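Local structure of uracil-DNA glycosylase (Nitratifractor salsuginis, 5X3G) at residues E25-I30 with L66-V71; R72-G77 with P202-F207; I120-V125 with K241-F246. The protein belongs to the uracil-DNA glycosylase family of alpha/beta proteins, built around a four-stranded parallel sheet flanked by helices. All blocks are in the same frame, centred on the assembly; numbering follows the deposited sequence.

Interaction 1. Residues E25-I30 with L66-V71; sequences EEWEPI and LRPNEV
Trp-27 and Pro-68 mark the nearest approach of the two backbones, with their CA atoms 6.4 Å apart where two short 3-10 turns, 25-27 and 68-70, come together. No main-chain hydrogen bond joins them; Trp-27 and Pro-68 bury about equal areas and together make up over half of the contact. Pro-68 rides over one face: its CG lies 3.6 Å from the centroid of the Trp-27 six-membered ring and 10° off the normal, a well-centred CH-pi contact. At the edge, NE1 of Trp-27 donates to O of Leu-66, nearly straight (165° at the hydrogen) and in the ring plane; the 2.5 Å between these two atoms is improbably short and no sign of extra strength. Farther round, CH2 of Trp-27 meets CG2 of Val-71 at 4.0 Å, while CD1 of Ile-30 packs on CB of Pro-68. The polar margin is weaker. OE1 of Glu-26 forms a long salt bridge of 4.0 Å with NE of Arg-67, whose guanidinium has its stronger partner in Asp-24, and a water held by N of Asn-69 reaches OE1 of Glu-26 weakly. The chemistry implies a buried indole whose N-H is satisfied by a main-chain carbonyl while Pro-68 covers one face and Phe-63 meets the ring edge-to-face, joining the 3-10 turn ahead of helix 28-35 to the loop before strand 73-77.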
loop_
_atom_site.group_PDB
_atom_site.type_symbol
_atom_site.label_atom_id
_atom_site.label_comp_id
_atom_site.label_asym_id
_atom_site.label_seq_id
_atom_site.Cartn_x
_atom_site.Cartn_y
_atom_site.Cartn_z
ATOM N N GLU A 25 2.163 -4.626 19.793
ATOM C CA GLU A 25 1.923 -6.022 20.153
ATOM C C GLU A 25 0.473 -6.431 19.916
ATOM O O GLU A 25 0.184 -7.628 19.792
ATOM C CB GLU A 25 2.299 -6.295 21.610
ATOM C CG GLU A 25 1.950 -5.205 22.601
ATOM C CD GLU A 25 2.581 -5.453 23.962
ATOM O OE1 GLU A 25 2.209 -4.757 24.931
ATOM O OE2 GLU A 25 3.442 -6.354 24.060
ATOM N N GLU A 26 -0.451 -5.463 19.851
ATOM C CA GLU A 26 -1.832 -5.780 19.492
ATOM C C GLU A 26 -1.933 -6.522 18.168
ATOM O O GLU A 26 -2.935 -7.205 17.928
ATOM C CB GLU A 26 -2.686 -4.516 19.392
ATOM C CG GLU A 26 -3.010 -3.823 20.693
ATOM C CD GLU A 26 -3.998 -2.693 20.486
ATOM O OE1 GLU A 26 -4.501 -2.547 19.350
ATOM O OE2 GLU A 26 -4.272 -1.951 21.451
ATOM N N TRP A 27 -0.932 -6.388 17.300
ATOM C CA TRP A 27 -0.950 -7.059 16.010
ATOM C C TRP A 27 -0.596 -8.536 16.093
ATOM O O TRP A 27 -0.796 -9.253 15.107
ATOM C CB TRP A 27 0.005 -6.354 15.048
ATOM C CG TRP A 27 -0.633 -5.207 14.352
ATOM C CD1 TRP A 27 -0.414 -3.879 14.577
ATOM C CD2 TRP A 27 -1.626 -5.284 13.328
ATOM N NE1 TRP A 27 -1.204 -3.125 13.743
ATOM C CE2 TRP A 27 -1.958 -3.965 12.967
ATOM C CE3 TRP A 27 -2.264 -6.345 12.678
ATOM C CZ2 TRP A 27 -2.898 -3.677 11.983
ATOM C CZ3 TRP A 27 -3.196 -6.058 11.704
ATOM C CH2 TRP A 27 -3.506 -4.735 11.365
ATOM N N GLU A 28 -0.098 -9.009 17.234
ATOM C CA GLU A 28 0.333 -10.402 17.325
ATOM C C GLU A 28 -0.768 -11.426 17.054
ATOM O O GLU A 28 -0.479 -12.421 16.366
ATOM C CB GLU A 28 0.979 -10.655 18.693
ATOM C CG GLU A 28 2.395 -10.114 18.797
ATOM C CD GLU A 28 3.128 -10.607 20.028
ATOM O OE1 GLU A 28 2.679 -11.605 20.631
ATOM O OE2 GLU A 28 4.159 -10.001 20.387
ATOM N N PRO A 29 -2.008 -11.276 17.544
ATOM C CA PRO A 29 -3.022 -12.309 17.256
ATOM C C PRO A 29 -3.295 -12.510 15.776
ATOM O O PRO A 29 -3.633 -13.628 15.366
ATOM C CB PRO A 29 -4.267 -11.789 17.988
ATOM C CG PRO A 29 -3.734 -10.934 19.070
ATOM C CD PRO A 29 -2.522 -10.271 18.492
ATOM N N ILE A 30 -3.161 -11.467 14.961
ATOM C CA ILE A 30 -3.434 -11.584 13.532
ATOM C C ILE A 30 -2.160 -11.864 12.744
ATOM O O ILE A 30 -2.166 -12.663 11.804
ATOM C CB ILE A 30 -4.133 -10.304 13.028
ATOM C CG1 ILE A 30 -5.425 -10.043 13.805
ATOM C CG2 ILE A 30 -4.434 -10.403 11.540
ATOM C CD1 ILE A 30 -6.138 -8.775 13.383
ATOM N N LEU A 66 -1.133 1.860 12.175
ATOM C CA LEU A 66 -2.479 1.342 12.375
ATOM C C LEU A 66 -2.477 0.203 13.385
ATOM O O LEU A 66 -1.569 -0.632 13.409
ATOM C CB LEU A 66 -3.062 0.851 11.048
ATOM C CG LEU A 66 -3.476 1.869 9.986
ATOM C CD1 LEU A 66 -3.816 1.154 8.690
ATOM C CD2 LEU A 66 -4.658 2.692 10.468
ATOM N N ARG A 67 -3.490 0.183 14.220
ATOM C CA ARG A 67 -3.860 -0.943 15.056
ATOM C C ARG A 67 -4.999 -1.706 14.391
ATOM O O ARG A 67 -5.740 -1.131 13.588
ATOM C CB ARG A 67 -4.279 -0.464 16.450
ATOM C CG ARG A 67 -3.276 0.505 17.054
ATOM C CD ARG A 67 -1.963 -0.196 17.376
ATOM N NE ARG A 67 -1.536 0.010 18.756
ATOM C CZ ARG A 67 -0.684 0.960 19.130
ATOM N NH1 ARG A 67 -0.169 1.780 18.223
ATOM N NH2 ARG A 67 -0.336 1.086 20.403
ATOM N N PRO A 68 -5.152 -3.005 14.678
ATOM C CA PRO A 68 -6.110 -3.820 13.906
ATOM C C PRO A 68 -7.515 -3.242 13.806
ATOM O O PRO A 68 -8.142 -3.359 12.745
ATOM C CB PRO A 68 -6.098 -5.155 14.660
ATOM C CG PRO A 68 -4.733 -5.233 15.238
ATOM C CD PRO A 68 -4.371 -3.824 15.622
ATOM N N ASN A 69 -8.030 -2.612 14.864
ATOM C CA ASN A 69 -9.396 -2.101 14.830
ATOM C C ASN A 69 -9.515 -0.754 14.131
ATOM O O ASN A 69 -10.630 -0.239 14.006
ATOM C CB ASN A 69 -9.967 -1.997 16.247
ATOM C CG ASN A 69 -9.412 -0.817 17.021
ATOM O OD1 ASN A 69 -8.260 -0.425 16.838
ATOM N ND2 ASN A 69 -10.234 -0.239 17.889
ATOM N N GLU A 70 -8.406 -0.167 13.683
ATOM C CA GLU A 70 -8.437 1.065 12.910
ATOM C C GLU A 70 -8.410 0.815 11.408
ATOM O O GLU A 70 -8.548 1.764 10.631
ATOM C CB GLU A 70 -7.264 1.967 13.309
ATOM C CG GLU A 70 -7.089 2.122 14.809
ATOM C CD GLU A 70 -5.843 2.903 15.170
ATOM O OE1 GLU A 70 -4.761 2.569 14.644
ATOM O OE2 GLU A 70 -5.946 3.852 15.975
ATOM N N VAL A 71 -8.242 -0.436 10.985
ATOM C CA VAL A 71 -8.221 -0.773 9.565
ATOM C C VAL A 71 -9.650 -0.708 9.034
ATOM O O VAL A 71 -10.502 -1.517 9.410
ATOM C CB VAL A 71 -7.602 -2.153 9.320
ATOM C CG1 VAL A 71 -7.611 -2.482 7.830
ATOM C CG2 VAL A 71 -6.187 -2.204 9.872
HETATM O O HOH W 1 -7.116 -3.138 17.263
#

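Interaction 2. Residues R72-G77 with P202-F207; sequences RYILFG and PTLILF
Ile-74 and Leu-204 face each other at the middle of a parallel strand pair, 73-77 with 203-207, the two inner strands of the four-stranded sheet at the core of this alpha/beta fold. Their N-to-C directions differ by 23°. The register is the usual parallel one: N and O of Ile-74 reach O of Thr-203 and N of Ile-205 on either side of Leu-204, and N of Thr-203 bonds O of Arg-72, each N to O distance being 3.0 Å. The ladder then fades, for N of Phe-76 is 3.4 Å from O of Ile-205, a weak bond.

Ile-205 can be followed outward. Its CB lies near CA of Leu-75 in the neighbouring strand. There the side chain forks: CG2, anti to the backbone N, meets CG of Leu-75 at 4.1 Å, whereas CG1, beside the backbone N (chi1 -60°), runs back toward Tyr-73. At the tip, CD1 of Ile-205 presses on CD1 of Tyr-73 at 3.6 Å and touches CB of the same tyrosine. Helix 240-246 covers this side of the sheet, setting Leu-245 and Phe-246 against Ile-205.

The other side carries Ile-74 and Leu-204. CD2 of Leu-204 comes 3.8 Å from CE2 of Phe-76, at the ring edge, and also touches CB of Ile-74, whose own CG2 lies over one face of the Phe-76 ring, offset toward its rim.

Beyond the last bridge the strands part, the CA atoms of Phe-76 and Leu-206 being 6.2 Å apart. A water spans the widening there: it donates to O of Phe-76 and O of Ile-205 and accepts from N of Phe-207 at 2.7 Å.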
loop_
_atom_site.group_PDB
_atom_site.type_symbol
_atom_site.label_atom_id
_atom_site.label_comp_id
_atom_site.label_asym_id
_atom_site.label_seq_id
_atom_site.Cartn_x
_atom_site.Cartn_y
_atom_site.Cartn_z
ATOM N N ARG A 72 -9.916 0.261 8.164
ATOM C CA ARG A 72 -11.188 0.352 7.459
ATOM C C ARG A 72 -11.101 -0.158 6.030
ATOM O O ARG A 72 -12.114 -0.602 5.477
ATOM C CB ARG A 72 -11.680 1.803 7.442
ATOM C CG ARG A 72 -11.618 2.487 8.796
ATOM C CD ARG A 72 -11.994 3.954 8.688
ATOM N NE ARG A 72 -13.144 4.169 7.811
ATOM C CZ ARG A 72 -13.396 5.313 7.182
ATOM N NH1 ARG A 72 -12.579 6.347 7.330
ATOM N NH2 ARG A 72 -14.465 5.425 6.406
ATOM N N TYR A 73 -9.916 -0.101 5.427
ATOM C CA TYR A 73 -9.691 -0.556 4.067
ATOM C C TYR A 73 -8.366 -1.299 4.008
ATOM O O TYR A 73 -7.454 -1.038 4.798
ATOM C CB TYR A 73 -9.650 0.604 3.064
ATOM C CG TYR A 73 -10.918 1.421 2.963
ATOM C CD1 TYR A 73 -11.932 1.066 2.081
ATOM C CD2 TYR A 73 -11.093 2.559 3.737
ATOM C CE1 TYR A 73 -13.089 1.817 1.983
ATOM C CE2 TYR A 73 -12.244 3.316 3.645
ATOM C CZ TYR A 73 -13.238 2.944 2.769
ATOM O OH TYR A 73 -14.383 3.699 2.678
ATOM N N ILE A 74 -8.260 -2.219 3.055
ATOM C CA ILE A 74 -7.000 -2.880 2.730
ATOM C C ILE A 74 -6.768 -2.677 1.242
ATOM O O ILE A 74 -7.412 -3.334 0.414
ATOM C CB ILE A 74 -7.004 -4.374 3.085
ATOM C CG1 ILE A 74 -7.374 -4.577 4.555
ATOM C CG2 ILE A 74 -5.647 -4.995 2.780
ATOM C CD1 ILE A 74 -7.247 -6.013 5.011
ATOM N N LEU A 75 -5.863 -1.768 0.899
ATOM C CA LEU A 75 -5.529 -1.465 -0.485
ATOM C C LEU A 75 -4.346 -2.329 -0.903
ATOM O O LEU A 75 -3.277 -2.259 -0.286
ATOM C CB LEU A 75 -5.207 0.022 -0.638
ATOM C CG LEU A 75 -5.113 0.627 -2.043
ATOM C CD1 LEU A 75 -5.321 2.119 -1.932
ATOM C CD2 LEU A 75 -3.771 0.340 -2.700
ATOM N N PHE A 76 -4.529 -3.121 -1.954
ATOM C CA PHE A 76 -3.540 -4.123 -2.327
ATOM C C PHE A 76 -2.557 -3.614 -3.374
ATOM O O PHE A 76 -2.890 -2.802 -4.240
ATOM C CB PHE A 76 -4.219 -5.387 -2.856
ATOM C CG PHE A 76 -4.758 -6.288 -1.779
ATOM C CD1 PHE A 76 -3.937 -7.215 -1.158
ATOM C CD2 PHE A 76 -6.090 -6.223 -1.402
ATOM C CE1 PHE A 76 -4.430 -8.054 -0.172
ATOM C CE2 PHE A 76 -6.590 -7.060 -0.416
ATOM C CZ PHE A 76 -5.757 -7.976 0.200
ATOM N N GLY A 77 -1.319 -4.108 -3.261
ATOM C CA GLY A 77 -0.384 -4.105 -4.362
ATOM C C GLY A 77 0.149 -5.512 -4.569
ATOM O O GLY A 77 -0.174 -6.434 -3.818
ATOM N N PRO A 202 -13.016 -5.011 7.149
ATOM C CA PRO A 202 -12.554 -3.907 6.304
ATOM C C PRO A 202 -12.821 -4.210 4.839
ATOM O O PRO A 202 -12.941 -5.364 4.424
ATOM C CB PRO A 202 -11.054 -3.836 6.597
ATOM C CG PRO A 202 -10.690 -5.231 6.919
ATOM C CD PRO A 202 -11.882 -5.821 7.635
ATOM N N THR A 203 -12.917 -3.147 4.048
ATOM C CA THR A 203 -13.231 -3.273 2.631
ATOM C C THR A 203 -11.950 -3.386 1.813
ATOM O O THR A 203 -11.030 -2.578 1.968
ATOM C CB THR A 203 -14.060 -2.077 2.163
ATOM O OG1 THR A 203 -15.349 -2.121 2.786
ATOM C CG2 THR A 203 -14.235 -2.109 0.657
ATOM N N LEU A 204 -11.895 -4.391 0.942
ATOM C CA LEU A 204 -10.747 -4.572 0.065
ATOM C C LEU A 204 -10.847 -3.624 -1.124
ATOM O O LEU A 204 -11.856 -3.611 -1.832
ATOM C CB LEU A 204 -10.667 -6.018 -0.426
ATOM C CG LEU A 204 -10.746 -7.146 0.604
ATOM C CD1 LEU A 204 -10.558 -8.497 -0.081
ATOM C CD2 LEU A 204 -9.731 -6.952 1.727
ATOM N N ILE A 205 -9.801 -2.830 -1.340
ATOM C CA ILE A 205 -9.702 -1.965 -2.511
ATOM C C ILE A 205 -8.818 -2.670 -3.528
ATOM O O ILE A 205 -7.625 -2.888 -3.283
ATOM C CB ILE A 205 -9.145 -0.582 -2.148
ATOM C CG1 ILE A 205 -10.055 0.106 -1.132
ATOM C CG2 ILE A 205 -8.974 0.269 -3.404
ATOM C CD1 ILE A 205 -9.432 1.328 -0.505
ATOM N N LEU A 206 -9.398 -3.025 -4.669
ATOM C CA LEU A 206 -8.760 -3.923 -5.627
ATOM C C LEU A 206 -8.530 -3.176 -6.937
ATOM O O LEU A 206 -9.458 -2.996 -7.731
ATOM C CB LEU A 206 -9.615 -5.168 -5.826
ATOM C CG LEU A 206 -9.976 -5.885 -4.521
ATOM C CD1 LEU A 206 -11.099 -6.889 -4.741
ATOM C CD2 LEU A 206 -8.748 -6.563 -3.919
ATOM N N PHE A 207 -7.289 -2.750 -7.161
ATOM C CA PHE A 207 -6.913 -2.046 -8.383
ATOM C C PHE A 207 -6.685 -3.054 -9.503
ATOM O O PHE A 207 -5.754 -3.863 -9.436
ATOM C CB PHE A 207 -5.655 -1.211 -8.156
ATOM C CG PHE A 207 -5.905 0.097 -7.467
ATOM C CD1 PHE A 207 -7.120 0.748 -7.599
ATOM C CD2 PHE A 207 -4.918 0.682 -6.690
ATOM C CE1 PHE A 207 -7.345 1.955 -6.966
ATOM C CE2 PHE A 207 -5.137 1.889 -6.056
ATOM C CZ PHE A 207 -6.353 2.527 -6.193
HETATM O O HOH W 2 -5.521 -3.178 -5.181
#

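Interaction 3. Residues I120-V125 with K241-F246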
loop_
_atom_site.group_PDB
_atom_site.type_symbol
_atom_site.label_atom_id
_atom_site.label_comp_id
_atom_site.label_asym_id
_atom_site.label_seq_id
_atom_site.Cartn_x
_atom_site.Cartn_y
_atom_site.Cartn_z
ATOM N N ILE A 120 -2.759 11.101 -7.952
ATOM C CA ILE A 120 -2.717 12.431 -7.356
ATOM C C ILE A 120 -3.551 13.411 -8.171
ATOM O O ILE A 120 -4.281 14.239 -7.610
ATOM C CB ILE A 120 -1.259 12.903 -7.214
ATOM C CG1 ILE A 120 -0.536 12.092 -6.132
ATOM C CG2 ILE A 120 -1.211 14.391 -6.907
ATOM C CD1 ILE A 120 0.955 12.335 -6.094
ATOM N N LYS A 121 -3.467 13.333 -9.503
ATOM C CA LYS A 121 -4.367 14.140 -10.324
ATOM C C LYS A 121 -5.828 13.806 -10.033
ATOM O O LYS A 121 -6.673 14.707 -9.942
ATOM C CB LYS A 121 -4.059 13.939 -11.807
ATOM C CG LYS A 121 -2.752 14.553 -12.266
ATOM C CD LYS A 121 -2.544 14.312 -13.750
ATOM C CE LYS A 121 -1.192 14.814 -14.211
ATOM N NZ LYS A 121 -1.016 14.602 -15.675
HETATM N N MSE A 122 -6.145 12.519 -9.895
HETATM C CA MSE A 122 -7.492 12.049 -9.560
HETATM C C MSE A 122 -7.967 12.686 -8.259
HETATM O O MSE A 122 -9.095 13.164 -8.176
HETATM C CB MSE A 122 -7.522 10.509 -9.452
HETATM C CG MSE A 122 -8.889 9.878 -9.096
HETATM SE SE MSE A 122 -9.433 10.067 -7.217
HETATM C CE MSE A 122 -8.044 8.993 -6.371
ATOM N N ALA A 123 -7.101 12.682 -7.242
ATOM C CA ALA A 123 -7.477 13.261 -5.958
ATOM C C ALA A 123 -7.675 14.767 -6.067
ATOM O O ALA A 123 -8.585 15.326 -5.442
ATOM C CB ALA A 123 -6.425 12.926 -4.903
ATOM N N LEU A 124 -6.839 15.442 -6.863
ATOM C CA LEU A 124 -7.030 16.870 -7.089
ATOM C C LEU A 124 -8.358 17.157 -7.777
ATOM O O LEU A 124 -8.979 18.193 -7.516
ATOM C CB LEU A 124 -5.874 17.432 -7.913
ATOM C CG LEU A 124 -4.527 17.565 -7.204
ATOM C CD1 LEU A 124 -3.451 17.995 -8.192
ATOM C CD2 LEU A 124 -4.633 18.547 -6.030
ATOM N N VAL A 125 -8.810 16.263 -8.660
ATOM C CA VAL A 125 -10.114 16.455 -9.291
ATOM C C VAL A 125 -11.235 16.203 -8.289
ATOM O O VAL A 125 -12.167 17.005 -8.160
ATOM C CB VAL A 125 -10.254 15.549 -10.526
ATOM C CG1 VAL A 125 -11.681 15.602 -11.067
ATOM C CG2 VAL A 125 -9.254 15.950 -11.597
ATOM N N LYS A 241 -15.913 6.338 -10.039
ATOM C CA LYS A 241 -15.903 5.394 -8.926
ATOM C C LYS A 241 -14.724 5.672 -8.002
ATOM O O LYS A 241 -14.844 5.571 -6.771
ATOM C CB LYS A 241 -15.868 3.957 -9.452
ATOM C CG LYS A 241 -16.085 2.898 -8.382
ATOM C CD LYS A 241 -16.170 1.496 -8.977
ATOM C CE LYS A 241 -16.722 0.505 -7.962
ATOM N NZ LYS A 241 -16.769 -0.884 -8.499
ATOM N N ALA A 242 -13.582 6.058 -8.582
ATOM C CA ALA A 242 -12.447 6.492 -7.778
ATOM C C ALA A 242 -12.763 7.778 -7.023
ATOM O O ALA A 242 -12.422 7.905 -5.841
ATOM C CB ALA A 242 -11.215 6.678 -8.663
ATOM N N TRP A 243 -13.411 8.742 -7.687
ATOM C CA TRP A 243 -13.810 9.970 -7.001
ATOM C C TRP A 243 -14.663 9.665 -5.781
ATOM O O TRP A 243 -14.503 10.295 -4.728
ATOM C CB TRP A 243 -14.600 10.889 -7.931
ATOM C CG TRP A 243 -13.937 11.311 -9.195
ATOM C CD1 TRP A 243 -12.660 11.048 -9.602
ATOM C CD2 TRP A 243 -14.537 12.090 -10.229
ATOM N NE1 TRP A 243 -12.434 11.617 -10.836
ATOM C CE2 TRP A 243 -13.573 12.264 -11.240
ATOM C CE3 TRP A 243 -15.802 12.660 -10.396
ATOM C CZ2 TRP A 243 -13.837 12.983 -12.404
ATOM C CZ3 TRP A 243 -16.062 13.373 -11.548
ATOM C CH2 TRP A 243 -15.085 13.529 -12.538
ATOM N N GLU A 244 -15.595 8.720 -5.907
ATOM C CA GLU A 244 -16.483 8.440 -4.788
ATOM C C GLU A 244 -15.794 7.631 -3.698
ATOM O O GLU A 244 -16.098 7.816 -2.513
ATOM C CB GLU A 244 -17.742 7.720 -5.271
ATOM C CG GLU A 244 -18.753 7.483 -4.159
ATOM C CD GLU A 244 -20.096 7.003 -4.667
ATOM O OE1 GLU A 244 -20.260 6.882 -5.898
ATOM O OE2 GLU A 244 -20.988 6.746 -3.830
ATOM N N LEU A 245 -14.863 6.745 -4.059
ATOM C CA LEU A 245 -14.172 5.986 -3.020
ATOM C C LEU A 245 -13.170 6.854 -2.260
ATOM O O LEU A 245 -13.185 6.896 -1.025
ATOM C CB LEU A 245 -13.472 4.769 -3.624
ATOM C CG LEU A 245 -12.579 3.998 -2.646
ATOM C CD1 LEU A 245 -13.379 3.525 -1.444
ATOM C CD2 LEU A 245 -11.923 2.820 -3.338
ATOM N N PHE A 246 -12.302 7.562 -2.980
ATOM C CA PHE A 246 -11.198 8.280 -2.354
ATOM C C PHE A 246 -11.532 9.720 -2.000
ATOM O O PHE A 246 -10.842 10.311 -1.164
ATOM C CB PHE A 246 -9.974 8.257 -3.270
ATOM C CG PHE A 246 -9.424 6.885 -3.494
ATOM C CD1 PHE A 246 -8.784 6.203 -2.470
ATOM C CD2 PHE A 246 -9.554 6.267 -4.724
ATOM C CE1 PHE A 246 -8.282 4.934 -2.674
ATOM C CE2 PHE A 246 -9.051 5.000 -4.931
ATOM C CZ PHE A 246 -8.418 4.330 -3.907
#
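Met-122, modelled as selenomethionine, reaches across to Ala-242, Trp-243 and Phe-246 in a steep helix-helix crossing. The short axes of 120-125 and 241-246 pass 9.6 Å apart at -76°; the steep angle confines the contact to the few residues near the crossing, with 240 Å² buried, and no hydrogen bond crosses it.

In the first shell each part of the Met-122 chain has its own neighbour. CG of Met-122 comes 4.0 Å from CB of Ala-242 and also meets CD1 of Trp-243 at the ring edge, in the indole plane. The selenium continues along that edge, SE lying 5.2 Å from the centroid of the Trp-243 five-membered ring and 76° off its normal, a Met-aromatic contact of the edge-on kind. The same SE is 3.9 Å from the carbonyl O of Ala-242. Bends at chi2 (-75°) and chi3 then carry the methyl away from the tryptophan, and CE of Met-122 presses on CD2 of Phe-246 at 3.5 Å. One turn along helix 114-126, CG1 of Val-125 packs at 3.6 Å on CZ2 of Trp-243, touching the six-membered part of the indole while Met-122 holds the pyrrole corner.

The next shell sets these groups in place. Phe-119, on the same helix as Met-122, meets the Phe-246 ring edge-to-face, so Phe-119 and Met-122 both touch that ring. On the sheet side of helix 240-246, Leu-245 and Phe-246 rest on Ile-205 of strand 203-207 and on Leu-228 of strand 225-228; helix 114-126 thus packs against a helix that itself touches the sheet. Near the beginning of helix 240-246, OD1 of Asn-239 accepts from N of Ala-242. The polar end of the indole is held from outside the two segments, which restrains its rotation: NE1 of Trp-243 donates to the carbonyl O of Ile-237.

All three contacts are largely buried, but they lie at different depths. Interaction 2 is central, its centre about 9 Å from that of the chain, and is held by a main-chain ladder with apolar side chains on both sides. Interactions 1 and 3 lie farther out, their centres each about 16 Å from the chain centre, and depend on side chains: interaction 1 mixes an indole N-H bond with proline packing and a charged rim, whereas interaction 3 is mainly apolar, with a Met-aromatic contact and no hydrogen bond across it. Interaction 1 feeds directly into strand 73-77. Interaction 3 uses helix 240-246, which also packs on the strands of interaction 2, CZ of Phe-246 lying 3.6 Å from CZ of Phe-207. Interactions 1 and 3 do not touch.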